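Geranyltranstransferase (IspA) (Helicobacter pylori, PDB 3Q1O) probably acts as a magnesium-dependent prenyltransferase of isoprenoid biosynthesis, joining five-carbon units into longer polyprenyl diphosphates. Local coordinates at residues Asp107-Arg112 with Gly250-Leu255; Lys195-Ile200 with Phe225-Gly230; Glu281-Leu286 with Leu303-Phe308. All coordinates share one frame; numbering follows the deposited sequence.

Contact 1: Asp107-Arg112 with Gly250-Leu255; sequences DNAALR and GKTTHL. With MG (magnesium ion), chain E; DMA (dimethylallyl diphosphate), chain G.
Arg112 and Lys251 run side by side and point the same way, so that two cations converge on the terminal phosphate of one dimethylallyl diphosphate. The guanidinium meets it with its edge: NH1 gives an almost straight bond to O1B (3.1 Å, 166°) and NH2 reaches O2B at 2.8 Å. Lys251, extended beyond CG, brings NZ to within 2.8 Å of the same O1B. Each cation also has an acidic partner, Asp102 at NE of Arg112 and Asp237 at NZ of Lys251. Thr252, in the loop after helix 246-249, ties its backbone to that of residues 110-111, where strand 111-112 begins. Its OG1, turned beside its own backbone N (chi1 -51°), accepts Leu111 N at 2.9 Å and, more weakly, Ala110 N, while Thr252 N returns a bond to Leu111 O (3.2 Å). Asp107 serves the metal: OD1 binds magnesium at 2.2 Å, alongside Asp101, two waters and the diphosphate oxygens O1A and O2B, and OD2 is engaged by Lys259. A diphosphate held by magnesium and basic side chains together, with O2B shared between the metal and Arg112, is the hallmark of the allylic site of trans-prenyltransferases, whose first aspartate-rich motif here spans Asp101, Asp102 and Asp107.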
loop_
_atom_site.group_PDB
_atom_site.type_symbol
_atom_site.label_atom_id
_atom_site.label_comp_id
_atom_site.label_asym_id
_atom_site.label_seq_id
_atom_site.Cartn_x
_atom_site.Cartn_y
_atom_site.Cartn_z
ATOM N N ASP A 107 -13.051 8.427 11.942
ATOM C CA ASP A 107 -13.301 8.665 13.374
ATOM C C ASP A 107 -13.170 10.119 13.804
ATOM O O ASP A 107 -13.444 10.441 14.963
ATOM C CB ASP A 107 -12.409 7.794 14.262
ATOM C CG ASP A 107 -12.718 6.315 14.138
ATOM O OD1 ASP A 107 -11.969 5.523 14.751
ATOM O OD2 ASP A 107 -13.686 5.934 13.438
ATOM N N ASN A 108 -12.743 10.979 12.877
ATOM C CA ASN A 108 -12.564 12.418 13.112
ATOM C C ASN A 108 -11.846 12.758 14.422
ATOM O O ASN A 108 -12.436 13.320 15.338
ATOM C CB ASN A 108 -13.910 13.145 13.012
ATOM C CG ASN A 108 -13.758 14.646 12.869
ATOM O OD1 ASN A 108 -12.718 15.151 12.434
ATOM N ND2 ASN A 108 -14.803 15.369 13.234
ATOM N N ALA A 109 -10.577 12.380 14.513
ATOM C CA ALA A 109 -9.801 12.602 15.725
ATOM C C ALA A 109 -8.800 13.734 15.523
ATOM O O ALA A 109 -8.160 13.825 14.478
ATOM C CB ALA A 109 -9.093 11.319 16.144
ATOM N N ALA A 110 -8.674 14.596 16.525
ATOM C CA ALA A 110 -7.762 15.731 16.442
ATOM C C ALA A 110 -6.391 15.426 17.056
ATOM O O ALA A 110 -5.407 16.102 16.755
ATOM C CB ALA A 110 -8.390 16.968 17.079
ATOM N N LEU A 111 -6.331 14.402 17.901
ATOM C CA LEU A 111 -5.095 14.045 18.597
ATOM C C LEU A 111 -4.755 12.562 18.436
ATOM O O LEU A 111 -5.640 11.709 18.502
ATOM C CB LEU A 111 -5.216 14.392 20.087
ATOM C CG LEU A 111 -3.989 14.273 21.004
ATOM C CD1 LEU A 111 -3.185 15.567 21.010
ATOM C CD2 LEU A 111 -4.413 13.915 22.419
ATOM N N ARG A 112 -3.476 12.273 18.198
ATOM C CA ARG A 112 -2.929 10.922 18.339
ATOM C C ARG A 112 -1.455 10.942 18.723
ATOM O O ARG A 112 -0.690 11.769 18.216
ATOM C CB ARG A 112 -3.117 10.060 17.087
ATOM C CG ARG A 112 -2.916 8.582 17.422
ATOM C CD ARG A 112 -3.103 7.675 16.269
ATOM N NE ARG A 112 -4.500 7.389 15.951
ATOM C CZ ARG A 112 -5.243 6.438 16.516
ATOM N NH1 ARG A 112 -4.760 5.665 17.484
ATOM N NH2 ARG A 112 -6.490 6.266 16.104
ATOM N N GLY A 250 -3.054 9.549 24.942
ATOM C CA GLY A 250 -2.346 10.192 23.837
ATOM C C GLY A 250 -3.220 10.506 22.633
ATOM O O GLY A 250 -2.741 11.068 21.652
ATOM N N LYS A 251 -4.506 10.165 22.718
ATOM C CA LYS A 251 -5.410 10.224 21.574
ATOM C C LYS A 251 -6.803 10.668 21.990
ATOM O O LYS A 251 -7.166 10.558 23.164
ATOM C CB LYS A 251 -5.479 8.861 20.870
ATOM C CG LYS A 251 -5.894 7.698 21.770
ATOM C CD LYS A 251 -6.000 6.399 20.998
ATOM C CE LYS A 251 -6.554 5.285 21.878
ATOM N NZ LYS A 251 -6.368 3.940 21.257
ATOM N N THR A 252 -7.572 11.154 21.014
ATOM C CA THR A 252 -8.926 11.673 21.227
ATOM C C THR A 252 -9.893 10.607 21.772
ATOM O O THR A 252 -10.012 9.515 21.207
ATOM C CB THR A 252 -9.502 12.295 19.914
ATOM O OG1 THR A 252 -8.566 13.232 19.370
ATOM C CG2 THR A 252 -10.838 13.009 20.160
ATOM N N THR A 253 -10.546 10.936 22.887
ATOM C CA THR A 253 -11.662 10.159 23.420
ATOM C C THR A 253 -12.880 10.348 22.514
ATOM O O THR A 253 -13.377 11.472 22.358
ATOM C CB THR A 253 -12.014 10.598 24.865
ATOM O OG1 THR A 253 -10.879 10.404 25.718
ATOM C CG2 THR A 253 -13.209 9.809 25.412
ATOM N N HIS A 254 -13.339 9.248 21.913
ATOM C CA HIS A 254 -14.511 9.215 21.034
ATOM C C HIS A 254 -15.790 9.448 21.843
ATOM O O HIS A 254 -15.833 9.108 23.029
ATOM C CB HIS A 254 -14.571 7.841 20.356
ATOM C CG HIS A 254 -15.403 7.800 19.113
ATOM N ND1 HIS A 254 -14.866 7.972 17.854
ATOM C CD2 HIS A 254 -16.726 7.580 18.930
ATOM C CE1 HIS A 254 -15.825 7.874 16.952
ATOM N NE2 HIS A 254 -16.964 7.637 17.577
ATOM N N LEU A 255 -16.825 10.003 21.209
ATOM C CA LEU A 255 -18.133 10.139 21.859
ATOM C C LEU A 255 -18.798 8.761 21.876
ATOM O O LEU A 255 -19.265 8.263 20.841
ATOM C CB LEU A 255 -19.018 11.202 21.188
ATOM C CG LEU A 255 -20.213 11.714 22.015
ATOM C CD1 LEU A 255 -19.772 12.616 23.177
ATOM C CD2 LEU A 255 -21.232 12.424 21.131
HETATM MG MG MG E . -10.304 5.340 16.140
HETATM C C1 DMA G . -8.690 1.515 14.814
HETATM O O1 DMA G . -9.668 1.077 15.755
HETATM C C2 DMA G . -8.223 0.413 13.904
HETATM C C3 DMA G . -7.139 0.577 13.137
HETATM C C4 DMA G . -6.362 1.857 13.147
HETATM C C5 DMA G . -6.698 -0.542 12.238
HETATM P PA DMA G . -10.135 2.190 16.817
HETATM O O1A DMA G . -10.677 3.345 16.009
HETATM O O2A DMA G . -10.989 1.548 17.881
HETATM O O3A DMA G . -8.698 2.577 17.447
HETATM P PB DMA G . -8.378 3.923 18.268
HETATM O O1B DMA G . -6.903 3.779 18.560
HETATM O O2B DMA G . -8.746 5.049 17.330
HETATM O O3B DMA G . -9.245 3.831 19.498
HETATM O O HOH W 1 -11.789 6.103 17.481
HETATM O O HOH W 2 -9.611 7.330 16.013
#

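Contact 2: Lys195-Ile200 with Phe225-Gly230; sequences KTAKLI and FGLKMG. With DMA (dimethylallyl diphosphate), chain G.
Ala197 and Gly230 sit at the crossing of two helices in the buried middle of the all-helical fold, a close contact made possible by small residues. Helix 185-211 and helix 216-243 run roughly antiparallel, their short segments inclined at 141° with axes only 7.6 Å apart. The CA atoms of Ala197 and Gly230 are 3.8 Å from each other, a separation that brings one backbone almost directly onto the other; a CB on Gly230 would clash with Ala197 CA. The methyl of Ala197 fits against the facing helix, where its CB lies 3.5 Å from Leu227 O. Gly226, one turn before Gly230, continues the smooth surface.

Ile200 exploits that surface with both of its branches. With CG1 beside the backbone N (chi1 -83°) and the chain extended beyond it, CD1 reaches Gly230 CA at 3.8 Å, whereas CG2 turns toward Gly226 O and the end of Met229, meeting its CE at 3.8 Å. These two side chains cross at about a right angle. On another flank the aliphatic part of Lys198 curls back, bent at chi2, and its CD touches Leu227 CD2 at 3.8 Å.

At its wider pi-type turn, 195-197, helix 185-211 meets the bound ligands through Lys195 and Thr196. Lys195 sends NZ to O2A of dimethylallyl diphosphate (3.1 Å), and Thr196, bonded through OG1 to Gln234, touches a second bound dimethylallyl diphosphate while its CG2 rests near Gly230 O.

Around this crossing, helix 58-70 covers Ile200 and Met229 through Phe58 and Leu62, helix 149-163 flanks Lys198 and Leu199, and helix 268-287 lies against Phe225 and Met229.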
loop_
_atom_site.group_PDB
_atom_site.type_symbol
_atom_site.label_atom_id
_atom_site.label_comp_id
_atom_site.label_asym_id
_atom_site.label_seq_id
_atom_site.Cartn_x
_atom_site.Cartn_y
_atom_site.Cartn_z
ATOM N N LYS A 195 -10.072 -5.989 12.272
ATOM C CA LYS A 195 -9.570 -4.643 12.540
ATOM C C LYS A 195 -8.220 -4.602 13.284
ATOM O O LYS A 195 -7.360 -3.779 12.962
ATOM C CB LYS A 195 -10.631 -3.882 13.341
ATOM C CG LYS A 195 -10.399 -2.407 13.518
ATOM C CD LYS A 195 -11.517 -1.749 14.316
ATOM C CE LYS A 195 -11.392 -2.037 15.804
ATOM N NZ LYS A 195 -12.143 -1.047 16.621
ATOM N N THR A 196 -8.026 -5.500 14.251
ATOM C CA THR A 196 -6.890 -5.395 15.174
ATOM C C THR A 196 -6.013 -6.650 15.292
ATOM O O THR A 196 -4.782 -6.555 15.268
ATOM C CB THR A 196 -7.379 -4.945 16.560
ATOM O OG1 THR A 196 -8.074 -3.706 16.414
ATOM C CG2 THR A 196 -6.230 -4.754 17.540
ATOM N N ALA A 197 -6.643 -7.816 15.420
ATOM C CA ALA A 197 -5.902 -9.048 15.704
ATOM C C ALA A 197 -5.082 -9.563 14.520
ATOM O O ALA A 197 -4.054 -10.213 14.710
ATOM C CB ALA A 197 -6.839 -10.127 16.213
ATOM N N LYS A 198 -5.543 -9.264 13.310
ATOM C CA LYS A 198 -4.919 -9.746 12.086
ATOM C C LYS A 198 -3.470 -9.239 11.961
ATOM O O LYS A 198 -2.550 -10.010 11.673
ATOM C CB LYS A 198 -5.784 -9.340 10.880
ATOM C CG LYS A 198 -6.264 -10.504 9.985
ATOM C CD LYS A 198 -7.063 -11.529 10.757
ATOM C CE LYS A 198 -7.888 -12.425 9.842
ATOM N NZ LYS A 198 -7.093 -13.521 9.236
ATOM N N LEU A 199 -3.264 -7.954 12.233
ATOM C CA LEU A 199 -1.933 -7.366 12.175
ATOM C C LEU A 199 -1.044 -7.782 13.352
ATOM O O LEU A 199 0.177 -7.861 13.218
ATOM C CB LEU A 199 -2.029 -5.842 12.072
ATOM C CG LEU A 199 -0.828 -5.114 11.467
ATOM C CD1 LEU A 199 -0.615 -5.565 10.034
ATOM C CD2 LEU A 199 -1.020 -3.604 11.542
ATOM N N ILE A 200 -1.668 -8.053 14.494
ATOM C CA ILE A 200 -0.961 -8.556 15.666
ATOM C C ILE A 200 -0.441 -9.976 15.430
ATOM O O ILE A 200 0.722 -10.270 15.745
ATOM C CB ILE A 200 -1.822 -8.406 16.949
ATOM C CG1 ILE A 200 -1.666 -6.983 17.501
ATOM C CG2 ILE A 200 -1.442 -9.426 18.022
ATOM C CD1 ILE A 200 -2.791 -6.526 18.402
ATOM N N PHE A 225 -2.470 -17.764 18.377
ATOM C CA PHE A 225 -2.230 -17.011 19.595
ATOM C C PHE A 225 -2.458 -15.523 19.373
ATOM O O PHE A 225 -3.026 -14.846 20.231
ATOM C CB PHE A 225 -0.811 -17.252 20.102
ATOM C CG PHE A 225 -0.503 -16.557 21.397
ATOM C CD1 PHE A 225 -1.054 -17.015 22.596
ATOM C CD2 PHE A 225 0.347 -15.450 21.424
ATOM C CE1 PHE A 225 -0.758 -16.382 23.805
ATOM C CE2 PHE A 225 0.644 -14.807 22.627
ATOM C CZ PHE A 225 0.091 -15.276 23.821
ATOM N N GLY A 226 -2.017 -15.036 18.211
ATOM C CA GLY A 226 -2.150 -13.635 17.836
ATOM C C GLY A 226 -3.576 -13.169 17.635
ATOM O O GLY A 226 -3.909 -12.039 17.984
ATOM N N LEU A 227 -4.416 -14.033 17.074
ATOM C CA LEU A 227 -5.834 -13.724 16.914
ATOM C C LEU A 227 -6.548 -13.609 18.260
ATOM O O LEU A 227 -7.388 -12.730 18.455
ATOM C CB LEU A 227 -6.535 -14.753 16.012
ATOM C CG LEU A 227 -6.120 -14.819 14.530
ATOM C CD1 LEU A 227 -7.027 -15.786 13.739
ATOM C CD2 LEU A 227 -6.067 -13.434 13.854
ATOM N N LYS A 228 -6.206 -14.494 19.188
ATOM C CA LYS A 228 -6.810 -14.480 20.516
ATOM C C LYS A 228 -6.299 -13.290 21.321
ATOM O O LYS A 228 -7.090 -12.580 21.950
ATOM C CB LYS A 228 -6.530 -15.791 21.253
ATOM C CG LYS A 228 -7.511 -16.091 22.382
ATOM C CD LYS A 228 -7.133 -17.357 23.141
ATOM C CE LYS A 228 -7.348 -18.624 22.313
ATOM N NZ LYS A 228 -8.760 -19.084 22.341
ATOM N N MET A 229 -4.983 -13.072 21.290
ATOM C CA MET A 229 -4.381 -11.987 22.052
ATOM C C MET A 229 -4.689 -10.615 21.437
ATOM O O MET A 229 -4.806 -9.619 22.153
ATOM C CB MET A 229 -2.882 -12.218 22.237
ATOM C CG MET A 229 -2.172 -11.166 23.088
ATOM S SD MET A 229 -1.475 -9.884 22.039
ATOM C CE MET A 229 -0.162 -10.846 21.292
ATOM N N GLY A 230 -4.834 -10.581 20.116
ATOM C CA GLY A 230 -5.179 -9.360 19.401
ATOM C C GLY A 230 -6.607 -8.920 19.653
ATOM O O GLY A 230 -6.888 -7.719 19.707
HETATM C C1 DMA G . -8.690 1.515 14.814
HETATM O O1 DMA G . -9.668 1.077 15.755
HETATM C C2 DMA G . -8.223 0.413 13.904
HETATM C C3 DMA G . -7.139 0.577 13.137
HETATM C C4 DMA G . -6.362 1.857 13.147
HETATM C C5 DMA G . -6.698 -0.542 12.238
HETATM P PA DMA G . -10.135 2.190 16.817
HETATM O O1A DMA G . -10.677 3.345 16.009
HETATM O O2A DMA G . -10.989 1.548 17.881
HETATM O O3A DMA G . -8.698 2.577 17.447
HETATM P PB DMA G . -8.378 3.923 18.268
HETATM O O1B DMA G . -6.903 3.779 18.560
HETATM O O2B DMA G . -8.746 5.049 17.330
HETATM O O3B DMA G . -9.245 3.831 19.498
#

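Contact 3: Glu281-Leu286 with Leu303-Phe308; sequences EVLNDL and LLNTLF
Leu304 makes the closest approach here, where helix 268-287 packs on the C-terminal helix 294-308 away from the ligand and metal sites. Its CD1 touches two side chains of the facing helix: Val282 CG1 at 3.8 Å and Leu286 CD2 at 4.0 Å. The Val282 and Leu304 side chains cross at about a right angle. With CG1 anti to the backbone N (chi1 164°), Val282 can offer this one methyl to Leu304 CD1 and also to the rim of the Phe308 ring, where CZ is 4.2 Å away. Leu304 is covered further by Phe225, Met229 and Phe58, which make this the buried side. Toward solvent the fit slackens. Leu283 and Phe308 slide past each other in opposite directions, with Leu283 CG 4.1 Å from Phe308 CE2 and near the plane of the ring, so that the aromatic edge, not its face, does the touching. Farther out, Leu283 CD2 comes no nearer than 4.2 Å to OD1 of the exposed Asn305. The segments are nearly antiparallel (170°), yet their axes stand 11.6 Å apart, a distance spanned by Val282, Leu283, Leu286, Leu304 and Phe308. Cohesion therefore rests on dispersion and burial of apolar surface, which constrain direction less strictly than polar bonds would.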
loop_
_atom_site.group_PDB
_atom_site.type_symbol
_atom_site.label_atom_id
_atom_site.label_comp_id
_atom_site.label_asym_id
_atom_site.label_seq_id
_atom_site.Cartn_x
_atom_site.Cartn_y
_atom_site.Cartn_z
ATOM N N GLU A 281 -6.892 -16.507 29.876
ATOM C CA GLU A 281 -6.742 -17.518 28.834
ATOM C C GLU A 281 -5.489 -17.299 27.975
ATOM O O GLU A 281 -4.799 -18.266 27.631
ATOM C CB GLU A 281 -7.994 -17.606 27.961
ATOM C CG GLU A 281 -8.087 -18.920 27.185
ATOM C CD GLU A 281 -9.356 -19.052 26.360
ATOM O OE1 GLU A 281 -10.451 -19.180 26.953
ATOM O OE2 GLU A 281 -9.250 -19.053 25.115
ATOM N N VAL A 282 -5.201 -16.035 27.651
ATOM C CA VAL A 282 -4.018 -15.664 26.864
ATOM C C VAL A 282 -2.727 -16.116 27.557
ATOM O O VAL A 282 -1.895 -16.794 26.946
ATOM C CB VAL A 282 -3.994 -14.136 26.535
ATOM C CG1 VAL A 282 -2.619 -13.684 26.067
ATOM C CG2 VAL A 282 -5.023 -13.807 25.472
ATOM N N LEU A 283 -2.599 -15.781 28.839
ATOM C CA LEU A 283 -1.432 -16.171 29.637
ATOM C C LEU A 283 -1.349 -17.675 29.892
ATOM O O LEU A 283 -0.246 -18.217 29.976
ATOM C CB LEU A 283 -1.397 -15.408 30.961
ATOM C CG LEU A 283 -1.201 -13.892 30.858
ATOM C CD1 LEU A 283 -1.414 -13.235 32.206
ATOM C CD2 LEU A 283 0.180 -13.535 30.306
ATOM N N ASN A 284 -2.502 -18.340 30.013
ATOM C CA ASN A 284 -2.546 -19.807 30.106
ATOM C C ASN A 284 -2.087 -20.505 28.836
ATOM O O ASN A 284 -1.341 -21.482 28.902
ATOM C CB ASN A 284 -3.938 -20.311 30.498
ATOM C CG ASN A 284 -4.199 -20.203 31.987
ATOM O OD1 ASN A 284 -3.288 -19.940 32.774
ATOM N ND2 ASN A 284 -5.453 -20.398 32.384
ATOM N N ASP A 285 -2.526 -19.995 27.685
ATOM C CA ASP A 285 -2.075 -20.499 26.384
ATOM C C ASP A 285 -0.570 -20.356 26.220
ATOM O O ASP A 285 0.080 -21.203 25.614
ATOM C CB ASP A 285 -2.782 -19.769 25.244
ATOM C CG ASP A 285 -4.211 -20.222 25.059
ATOM O OD1 ASP A 285 -4.930 -19.558 24.292
ATOM O OD2 ASP A 285 -4.624 -21.231 25.667
ATOM N N LEU A 286 -0.032 -19.286 26.790
ATOM C CA LEU A 286 1.386 -19.002 26.748
ATOM C C LEU A 286 2.223 -20.009 27.549
ATOM O O LEU A 286 3.387 -20.224 27.225
ATOM C CB LEU A 286 1.619 -17.584 27.248
ATOM C CG LEU A 286 2.895 -16.847 26.877
ATOM C CD1 LEU A 286 3.188 -16.944 25.388
ATOM C CD2 LEU A 286 2.717 -15.411 27.300
ATOM N N LEU A 303 6.465 -9.143 27.659
ATOM C CA LEU A 303 5.792 -8.138 26.845
ATOM C C LEU A 303 4.324 -8.021 27.231
ATOM O O LEU A 303 3.800 -6.914 27.349
ATOM C CB LEU A 303 5.941 -8.453 25.350
ATOM C CG LEU A 303 5.226 -7.576 24.313
ATOM C CD1 LEU A 303 5.626 -6.101 24.405
ATOM C CD2 LEU A 303 5.507 -8.106 22.927
ATOM N N LEU A 304 3.674 -9.161 27.451
ATOM C CA LEU A 304 2.253 -9.154 27.781
ATOM C C LEU A 304 1.963 -8.689 29.207
ATOM O O LEU A 304 0.970 -8.000 29.419
ATOM C CB LEU A 304 1.586 -10.493 27.453
ATOM C CG LEU A 304 1.486 -10.836 25.956
ATOM C CD1 LEU A 304 0.828 -12.184 25.760
ATOM C CD2 LEU A 304 0.739 -9.768 25.164
ATOM N N ASN A 305 2.833 -9.028 30.163
ATOM C CA ASN A 305 2.737 -8.488 31.534
ATOM C C ASN A 305 2.804 -6.970 31.590
ATOM O O ASN A 305 2.070 -6.336 32.354
ATOM C CB ASN A 305 3.823 -9.067 32.449
ATOM C CG ASN A 305 3.501 -10.473 32.926
ATOM O OD1 ASN A 305 2.362 -10.943 32.826
ATOM N ND2 ASN A 305 4.513 -11.156 33.448
ATOM N N THR A 306 3.683 -6.401 30.768
ATOM C CA THR A 306 3.835 -4.959 30.656
ATOM C C THR A 306 2.586 -4.316 30.061
ATOM O O THR A 306 2.152 -3.258 30.517
ATOM C CB THR A 306 5.067 -4.602 29.818
ATOM O OG1 THR A 306 6.182 -5.368 30.285
ATOM C CG2 THR A 306 5.399 -3.112 29.929
ATOM N N LEU A 307 2.003 -4.968 29.062
ATOM C CA LEU A 307 0.782 -4.471 28.448
ATOM C C LEU A 307 -0.421 -4.593 29.389
ATOM O O LEU A 307 -1.212 -3.656 29.518
ATOM C CB LEU A 307 0.509 -5.202 27.133
ATOM C CG LEU A 307 -0.734 -4.729 26.380
ATOM C CD1 LEU A 307 -0.432 -3.458 25.572
ATOM C CD2 LEU A 307 -1.288 -5.843 25.504
ATOM N N PHE A 308 -0.535 -5.739 30.055
ATOM C CA PHE A 308 -1.689 -6.043 30.902
ATOM C C PHE A 308 -1.710 -5.281 32.226
ATOM O O PHE A 308 -2.763 -5.181 32.854
ATOM C CB PHE A 308 -1.804 -7.550 31.163
ATOM C CG PHE A 308 -2.203 -8.363 29.954
ATOM C CD1 PHE A 308 -2.762 -7.759 28.822
ATOM C CD2 PHE A 308 -2.059 -9.747 29.965
ATOM C CE1 PHE A 308 -3.138 -8.517 27.711
ATOM C CE2 PHE A 308 -2.444 -10.517 28.864
ATOM C CZ PHE A 308 -2.982 -9.900 27.734
#

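How the contacts relate
Along the chain contact 2 is nested inside the loop closed by contact 1, and contact 3 follows both. The centre of contact 2 lies about 22 Å from that of contact 1 and about 13 Å from that of contact 3, while contacts 1 and 3 are about 27 Å apart. Contacts 1 and 2 do not touch, but both reach the same dimethylallyl diphosphate. Contacts 2 and 3 abut directly: Lys228 NZ of helix 216-243 forms a 2.8 Å salt bridge with Glu281 OE2 of helix 268-287. The series thus illustrates how one helical fold passes from substrate-binding loops through a tight core to a peripheral C-terminal helix pair.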